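3-oxosteroid 1-dehydrogenase (Sterolibacterium denitrificans, PDB 7P18) probably catalyses the FAD-dependent 1,2-dehydrogenation of 3-oxosteroids, giving 3-oxo-Delta(1)-steroids and passing the electrons to an acceptor. Local coordinates at residues Glu274-Gln277 and Gln278-Glu281; Gly353-Phe356 and Ile357-Ser361; Leu385-Asp388 and Gly389-Tyr393. All blocks are in the same frame, centred on the assembly; numbering follows the deposited sequence.

Contact 1: residues Glu274-Gln277 and Gln278-Glu281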
loop_
_atom_site.group_PDB
_atom_site.type_symbol
_atom_site.label_atom_id
_atom_site.label_comp_id
_atom_site.label_asym_id
_atom_site.label_seq_id
_atom_site.Cartn_x
_atom_site.Cartn_y
_atom_site.Cartn_z
ATOM N N GLU A 274 0.792 -4.229 12.237
ATOM C CA GLU A 274 1.689 -3.032 12.230
ATOM C C GLU A 274 1.362 -2.101 13.417
ATOM O O GLU A 274 2.281 -1.397 13.842
ATOM C CB GLU A 274 1.664 -2.243 10.912
ATOM C CG GLU A 274 0.305 -1.726 10.486
ATOM C CD GLU A 274 -0.643 -2.673 9.755
ATOM O OE1 GLU A 274 -0.282 -3.881 9.630
ATOM O OE2 GLU A 274 -1.730 -2.214 9.344
ATOM N N ARG A 275 0.110 -2.079 13.889
ATOM C CA ARG A 275 -0.330 -1.192 15.002
ATOM C C ARG A 275 -0.200 -1.861 16.379
ATOM O O ARG A 275 -0.568 -1.212 17.377
ATOM C CB ARG A 275 -1.738 -0.695 14.733
ATOM C CG ARG A 275 -1.822 0.321 13.606
ATOM C CD ARG A 275 -1.281 1.693 13.971
ATOM N NE ARG A 275 -1.063 2.601 12.827
ATOM C CZ ARG A 275 -0.351 3.729 12.881
ATOM N NH1 ARG A 275 0.199 4.105 14.028
ATOM N NH2 ARG A 275 -0.157 4.465 11.794
ATOM N N ASN A 276 0.404 -3.047 16.468
ATOM C CA ASN A 276 0.590 -3.769 17.756
ATOM C C ASN A 276 2.072 -3.752 18.094
ATOM O O ASN A 276 2.866 -4.534 17.523
ATOM C CB ASN A 276 -0.046 -5.169 17.696
ATOM C CG ASN A 276 0.081 -5.941 18.996
ATOM O OD1 ASN A 276 1.055 -5.770 19.715
ATOM N ND2 ASN A 276 -0.829 -6.868 19.247
ATOM N N GLN A 277 2.481 -2.833 18.993
ATOM C CA GLN A 277 3.919 -2.630 19.296
ATOM C C GLN A 277 4.501 -3.915 19.893
ATOM O O GLN A 277 5.672 -4.237 19.626
ATOM C CB GLN A 277 4.102 -1.410 20.222
ATOM C CG GLN A 277 5.545 -1.160 20.572
ATOM C CD GLN A 277 6.284 -0.584 19.405
ATOM O OE1 GLN A 277 5.693 0.111 18.589
ATOM N NE2 GLN A 277 7.575 -0.809 19.385
ATOM N N GLN A 278 3.747 -4.655 20.707
ATOM C CA GLN A 278 4.287 -5.912 21.309
ATOM C C GLN A 278 4.623 -6.917 20.184
ATOM O O GLN A 278 5.695 -7.540 20.191
ATOM C CB GLN A 278 3.252 -6.478 22.286
ATOM C CG GLN A 278 3.612 -7.853 22.836
ATOM C CD GLN A 278 3.202 -9.023 21.947
ATOM O OE1 GLN A 278 2.053 -9.149 21.501
ATOM N NE2 GLN A 278 4.140 -9.932 21.724
ATOM N N MET A 279 3.721 -7.063 19.217
ATOM C CA MET A 279 3.937 -8.013 18.092
ATOM C C MET A 279 5.083 -7.515 17.197
ATOM O O MET A 279 5.928 -8.339 16.811
ATOM C CB MET A 279 2.627 -8.206 17.328
ATOM C CG MET A 279 1.628 -9.047 18.100
ATOM S SD MET A 279 0.140 -9.469 17.167
ATOM C CE MET A 279 0.792 -10.752 16.118
ATOM N N ARG A 280 5.199 -6.190 16.971
ATOM C CA ARG A 280 6.351 -5.616 16.239
ATOM C C ARG A 280 7.613 -6.023 16.961
ATOM O O ARG A 280 8.569 -6.514 16.331
ATOM C CB ARG A 280 6.266 -4.092 16.105
ATOM C CG ARG A 280 5.071 -3.565 15.338
ATOM C CD ARG A 280 5.174 -2.030 15.196
ATOM N NE ARG A 280 6.246 -1.630 14.305
ATOM C CZ ARG A 280 6.058 -1.163 13.064
ATOM N NH1 ARG A 280 4.844 -1.021 12.575
ATOM N NH2 ARG A 280 7.095 -0.849 12.313
ATOM N N GLU A 281 7.678 -5.806 18.274
ATOM C CA GLU A 281 8.933 -6.154 18.987
ATOM C C GLU A 281 9.173 -7.667 18.992
ATOM O O GLU A 281 10.358 -8.083 18.981
ATOM C CB GLU A 281 8.894 -5.580 20.398
ATOM C CG GLU A 281 9.124 -4.101 20.307
ATOM C CD GLU A 281 8.993 -3.320 21.576
ATOM O OE1 GLU A 281 8.932 -3.978 22.624
ATOM O OE2 GLU A 281 8.975 -2.059 21.484
HETATM O O HOH W 1 -0.665 -8.259 21.609
#

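Contact 2: residues Gly353-Phe356 and Ile357-Ser361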
loop_
_atom_site.group_PDB
_atom_site.type_symbol
_atom_site.label_atom_id
_atom_site.label_comp_id
_atom_site.label_asym_id
_atom_site.label_seq_id
_atom_site.Cartn_x
_atom_site.Cartn_y
_atom_site.Cartn_z
ATOM N N GLY A 353 26.530 11.301 7.347
ATOM C CA GLY A 353 26.294 12.090 6.116
ATOM C C GLY A 353 26.584 11.330 4.820
ATOM O O GLY A 353 26.768 11.973 3.768
ATOM N N GLN A 354 26.598 10.007 4.855
ATOM C CA GLN A 354 26.917 9.186 3.658
ATOM C C GLN A 354 25.612 8.657 3.056
ATOM O O GLN A 354 24.685 8.282 3.839
ATOM C CB GLN A 354 27.803 7.987 4.000
ATOM C CG GLN A 354 29.069 8.293 4.797
ATOM C CD GLN A 354 29.509 7.015 5.492
ATOM O OE1 GLN A 354 28.712 6.255 6.065
ATOM N NE2 GLN A 354 30.796 6.746 5.456
ATOM N N ARG A 355 25.566 8.542 1.729
ATOM C CA ARG A 355 24.471 7.827 1.023
ATOM C C ARG A 355 24.638 6.321 1.209
ATOM O O ARG A 355 25.793 5.855 1.312
ATOM C CB ARG A 355 24.432 8.209 -0.462
ATOM C CG ARG A 355 24.012 9.650 -0.700
ATOM C CD ARG A 355 24.105 10.007 -2.180
ATOM N NE ARG A 355 23.190 9.216 -2.996
ATOM C CZ ARG A 355 23.516 8.503 -4.075
ATOM N NH1 ARG A 355 24.762 8.459 -4.516
ATOM N NH2 ARG A 355 22.578 7.812 -4.713
ATOM N N PHE A 356 23.537 5.552 1.200
ATOM C CA PHE A 356 23.604 4.070 1.389
ATOM C C PHE A 356 22.610 3.339 0.487
ATOM O O PHE A 356 22.655 2.058 0.455
ATOM C CB PHE A 356 23.368 3.678 2.844
ATOM C CG PHE A 356 22.079 4.145 3.451
ATOM C CD1 PHE A 356 20.946 3.378 3.364
ATOM C CD2 PHE A 356 21.993 5.374 4.088
ATOM C CE1 PHE A 356 19.754 3.825 3.899
ATOM C CE2 PHE A 356 20.800 5.837 4.603
ATOM C CZ PHE A 356 19.668 5.055 4.507
ATOM N N ILE A 357 21.750 4.094 -0.209
ATOM C CA ILE A 357 20.642 3.535 -1.023
ATOM C C ILE A 357 20.379 4.442 -2.221
ATOM O O ILE A 357 20.321 5.671 -2.055
ATOM C CB ILE A 357 19.379 3.323 -0.170
ATOM C CG1 ILE A 357 18.262 2.602 -0.929
ATOM C CG2 ILE A 357 18.850 4.618 0.472
ATOM C CD1 ILE A 357 18.586 1.197 -1.381
ATOM N N ASN A 358 20.096 3.810 -3.367
ATOM C CA ASN A 358 19.403 4.458 -4.504
ATOM C C ASN A 358 18.169 5.174 -3.968
ATOM O O ASN A 358 17.229 4.492 -3.512
ATOM C CB ASN A 358 19.094 3.464 -5.628
ATOM C CG ASN A 358 18.313 4.075 -6.781
ATOM O OD1 ASN A 358 18.064 5.274 -6.818
ATOM N ND2 ASN A 358 17.934 3.240 -7.740
ATOM N N GLU A 359 18.109 6.510 -4.036
ATOM C CA GLU A 359 16.945 7.246 -3.487
ATOM C C GLU A 359 15.661 6.872 -4.233
ATOM O O GLU A 359 14.605 6.966 -3.638
ATOM C CB GLU A 359 17.097 8.763 -3.565
ATOM C CG GLU A 359 18.136 9.323 -2.602
ATOM C CD GLU A 359 19.591 9.174 -2.972
ATOM O OE1 GLU A 359 19.892 8.755 -4.135
ATOM O OE2 GLU A 359 20.423 9.438 -2.092
ATOM N N ALA A 360 15.758 6.488 -5.511
ATOM C CA ALA A 360 14.631 6.017 -6.326
ATOM C C ALA A 360 14.321 4.530 -6.075
ATOM O O ALA A 360 13.449 4.026 -6.754
ATOM C CB ALA A 360 14.929 6.247 -7.797
ATOM N N SER A 361 15.029 3.830 -5.188
ATOM C CA SER A 361 14.718 2.402 -4.876
ATOM C C SER A 361 13.204 2.265 -4.669
ATOM O O SER A 361 12.574 3.093 -4.021
ATOM C CB SER A 361 15.481 1.908 -3.679
ATOM O OG SER A 361 14.981 0.642 -3.239
HETATM O O HOH W 2 21.350 7.016 0.177
#

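Contact 3: residues Leu385-Asp388 and Gly389-Tyr393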
loop_
_atom_site.group_PDB
_atom_site.type_symbol
_atom_site.label_atom_id
_atom_site.label_comp_id
_atom_site.label_asym_id
_atom_site.label_seq_id
_atom_site.Cartn_x
_atom_site.Cartn_y
_atom_site.Cartn_z
ATOM N N LEU A 385 16.647 13.073 4.597
ATOM C CA LEU A 385 16.478 13.491 3.180
ATOM C C LEU A 385 16.868 14.963 3.074
ATOM O O LEU A 385 16.344 15.740 3.865
ATOM C CB LEU A 385 15.031 13.258 2.780
ATOM C CG LEU A 385 14.706 13.713 1.363
ATOM C CD1 LEU A 385 15.196 12.666 0.401
ATOM C CD2 LEU A 385 13.228 13.963 1.221
ATOM N N ILE A 386 17.785 15.276 2.165
ATOM C CA ILE A 386 18.402 16.632 1.986
ATOM C C ILE A 386 18.086 17.148 0.579
ATOM O O ILE A 386 18.221 16.380 -0.395
ATOM C CB ILE A 386 19.917 16.552 2.205
ATOM C CG1 ILE A 386 20.286 15.761 3.468
ATOM C CG2 ILE A 386 20.503 17.964 2.188
ATOM C CD1 ILE A 386 19.918 16.450 4.766
ATOM N N PHE A 387 17.630 18.396 0.467
ATOM C CA PHE A 387 17.464 19.067 -0.853
ATOM C C PHE A 387 17.610 20.588 -0.674
ATOM O O PHE A 387 17.703 21.064 0.497
ATOM C CB PHE A 387 16.122 18.686 -1.475
ATOM C CG PHE A 387 14.897 18.904 -0.637
ATOM C CD1 PHE A 387 14.263 20.142 -0.597
ATOM C CD2 PHE A 387 14.355 17.856 0.097
ATOM C CE1 PHE A 387 13.107 20.334 0.142
ATOM C CE2 PHE A 387 13.206 18.056 0.839
ATOM C CZ PHE A 387 12.591 19.292 0.877
ATOM N N ASP A 388 17.654 21.331 -1.789
ATOM C CA ASP A 388 17.934 22.793 -1.766
ATOM C C ASP A 388 16.675 23.581 -2.072
ATOM O O ASP A 388 15.578 23.002 -2.223
ATOM C CB ASP A 388 19.114 23.144 -2.679
ATOM C CG ASP A 388 18.816 23.169 -4.167
ATOM O OD1 ASP A 388 17.669 22.912 -4.537
ATOM O OD2 ASP A 388 19.773 23.420 -4.933
ATOM N N GLY A 389 16.823 24.905 -2.181
ATOM C CA GLY A 389 15.661 25.782 -2.417
ATOM C C GLY A 389 15.032 25.636 -3.788
ATOM O O GLY A 389 13.844 25.968 -3.909
ATOM N N LYS A 390 15.777 25.190 -4.799
ATOM C CA LYS A 390 15.166 24.955 -6.129
ATOM C C LYS A 390 14.266 23.712 -6.067
ATOM O O LYS A 390 13.145 23.758 -6.605
ATOM C CB LYS A 390 16.232 24.801 -7.212
ATOM C CG LYS A 390 15.624 24.463 -8.569
ATOM C CD LYS A 390 16.630 24.359 -9.677
ATOM C CE LYS A 390 15.980 24.094 -11.013
ATOM N NZ LYS A 390 16.954 24.294 -12.107
ATOM N N PHE A 391 14.728 22.633 -5.424
ATOM C CA PHE A 391 13.881 21.417 -5.210
ATOM C C PHE A 391 12.606 21.843 -4.484
ATOM O O PHE A 391 11.435 21.557 -4.880
ATOM C CB PHE A 391 14.698 20.372 -4.454
ATOM C CG PHE A 391 14.021 19.027 -4.380
ATOM C CD1 PHE A 391 12.905 18.839 -3.577
ATOM C CD2 PHE A 391 14.478 17.972 -5.140
ATOM C CE1 PHE A 391 12.261 17.608 -3.529
ATOM C CE2 PHE A 391 13.844 16.733 -5.068
ATOM C CZ PHE A 391 12.725 16.561 -4.280
ATOM N N ARG A 392 12.803 22.553 -3.375
ATOM C CA ARG A 392 11.713 23.029 -2.495
ATOM C C ARG A 392 10.665 23.771 -3.305
ATOM O O ARG A 392 9.465 23.513 -3.104
ATOM C CB ARG A 392 12.236 23.953 -1.397
ATOM C CG ARG A 392 11.156 24.422 -0.434
ATOM C CD ARG A 392 10.685 23.348 0.555
ATOM N NE ARG A 392 9.552 23.892 1.290
ATOM C CZ ARG A 392 8.276 23.842 0.895
ATOM N NH1 ARG A 392 7.887 23.151 -0.164
ATOM N NH2 ARG A 392 7.372 24.480 1.597
ATOM N N TYR A 393 11.115 24.696 -4.153
ATOM C CA TYR A 393 10.207 25.541 -4.980
ATOM C C TYR A 393 9.434 24.665 -5.975
ATOM O O TYR A 393 8.229 24.921 -6.196
ATOM C CB TYR A 393 11.001 26.616 -5.729
ATOM C CG TYR A 393 10.158 27.553 -6.566
ATOM C CD1 TYR A 393 9.472 28.616 -5.998
ATOM C CD2 TYR A 393 10.051 27.368 -7.931
ATOM C CE1 TYR A 393 8.716 29.481 -6.775
ATOM C CE2 TYR A 393 9.284 28.209 -8.718
ATOM C CZ TYR A 393 8.623 29.278 -8.139
ATOM O OH TYR A 393 7.854 30.106 -8.904
#

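Contact 1: residues Glu274-Gln277 and Gln278-Glu281
N276 and M279 meet at the start of helix 277-283. N276 is the N-cap. Its CG lies anti to the backbone N (chi1 -179°), which turns the amide toward the first turn of the helix. OD1 of N276 accepts from the backbone N of M279 at 3.0 Å. The N-H points almost straight at the oxygen, but it arrives from above the carbonyl plane. On the other branch, ND2 of N276 lies 3.5 Å from SD of M279. The same ND2 donates to a water, and that water donates to OE1 of Q278. ND2 also reaches T300 O, so both ends of the amide are held.

Q277 and E281 stand one turn apart and cross at a slant. NE2 of Q277 donates to OE2 of E281 at 2.8 Å. OE2 lies close to the amide plane of Q277, but NE2 reaches it from its anti side and well out of the carboxylate plane. The two planes are 76° apart.

R280 bends at chi3 and turns back to the backbone O of E274, ahead of the helix. Its NH1 donates to that O at 2.9 Å, on a lone pair and in the guanidinium plane. The backbone N of R280 binds O of N276 at 2.9 Å.

Outside the contact, Q277 bonds T288 O and A290 N, while R280 bonds T288 OG1 and forms a salt bridge with D495. The E274 carboxylate turns away to N299, an FAD-binding residue. Chemically, the cap satisfies the N-H of M279 at the helix start, and NH1 of R280 ties the carbonyl of E274 to the first turn.

Contact 2: residues Gly353-Phe356 and Ile357-Ser361
An Asx turn at N358 to A360 and a type I beta turn from N358 to S361 shape the loop between strand 347-349 and helix 363-377, and a salt bridge joins R355 to E359 within it. R355 grips E359 side-on with two nitrogens, one to each oxygen. NE of R355 donates to OE2 of E359 at 2.9 Å in a nearly straight bond (172°). NH2 of R355 donates to OE1 of E359, also at 2.9 Å but more bent. Both oxygens use their syn lone pairs, and the two flat groups are nearly coplanar. The bend of E359 at chi2 (77°) brings its carboxylate back to the arginine.

F356 and I357, adjacent in the chain, meet away from the salt bridge. CG2 of I357 sits over one face of the F356 ring, 4.0 Å from its centroid, as a CH-pi contact. A water bridges F356 N, from which it accepts, and I357 O. In the turn, OD1 of N358 accepts from A360 N at 2.9 Å.

NH2 of R355 has a second carboxylate partner, D453, and E359 OE2 also accepts from V348 N of strand 347-349. F356 and I357 pack on helix 363-377, through M370 and N373 for F356 and through F366 and A369 for I357.

Contact 3: residues Leu385-Asp388 and Gly389-Tyr393
Apolar contacts join F387, the last residue of strand 383-387, to F391 in the helix that follows. CD1 of F391 lies over one face of the F387 ring, toward its rim, 3.5 Å from F387 CD1. The ring centroids are 4.7 Å apart and the planes are inclined at 31°, so the pair is oblique. CB of F387 in turn sits over a face of the F391 ring, 4.1 Å from its centroid, in a CH-pi contact. The F387 ring also has CD of R392 at its edge, 3.9 Å from CE1 of F387. With an alanine here in place of F387, a gap would probably open beside F391, and R392 CD would probably be left without the ring edge it packs on.

The polar contacts cap the helix. This is a strand-to-helix junction, with D388 as the N-cap of helix 389-394. The D388 side chain stands between its backbone N and carbonyl carbon (chi1 77°), which brings OD1 round to the first turn. OD1 of D388 accepts from F391 N at 3.1 Å, nearly straight, and is met almost end-on. A weak bond comes to the same OD1 from K390 N. OD2 accepts from the backbone N atoms of G482 and K483, so both carboxylate oxygens are engaged by backbone N-H groups. The N-H groups round it would probably favour the charged form of D388.

Backbone bonding continues the turn. R392 N donates to D388 O at 3.0 Å. The R392 guanidinium leads away to a salt bridge with D408 and a bond to M401 O. Next to the strand, Y487 of strand 486-502 bonds the backbone of F387.

The three contacts follow in series along the chain. Contacts 2 and 3 are neighbours: their centres are 16 Å apart and their nearest atoms about 5 Å apart, without touching. The loop of contact 2 follows strand 347-349, which pairs antiparallel with strand 383-387, the strand of contact 3; I386 bonds I347 there through the backbone. Contact 1 lies apart, with its centre 27 Å from that of contact 2 and 34 Å from that of contact 3. It is the one beside the cofactor. Nearest atoms of the E274 side chain and of FAD are about 5 Å apart, and of the bound steroid about 14 Å. Contacts 2 and 3 stand clear of the flavin and steroid pockets.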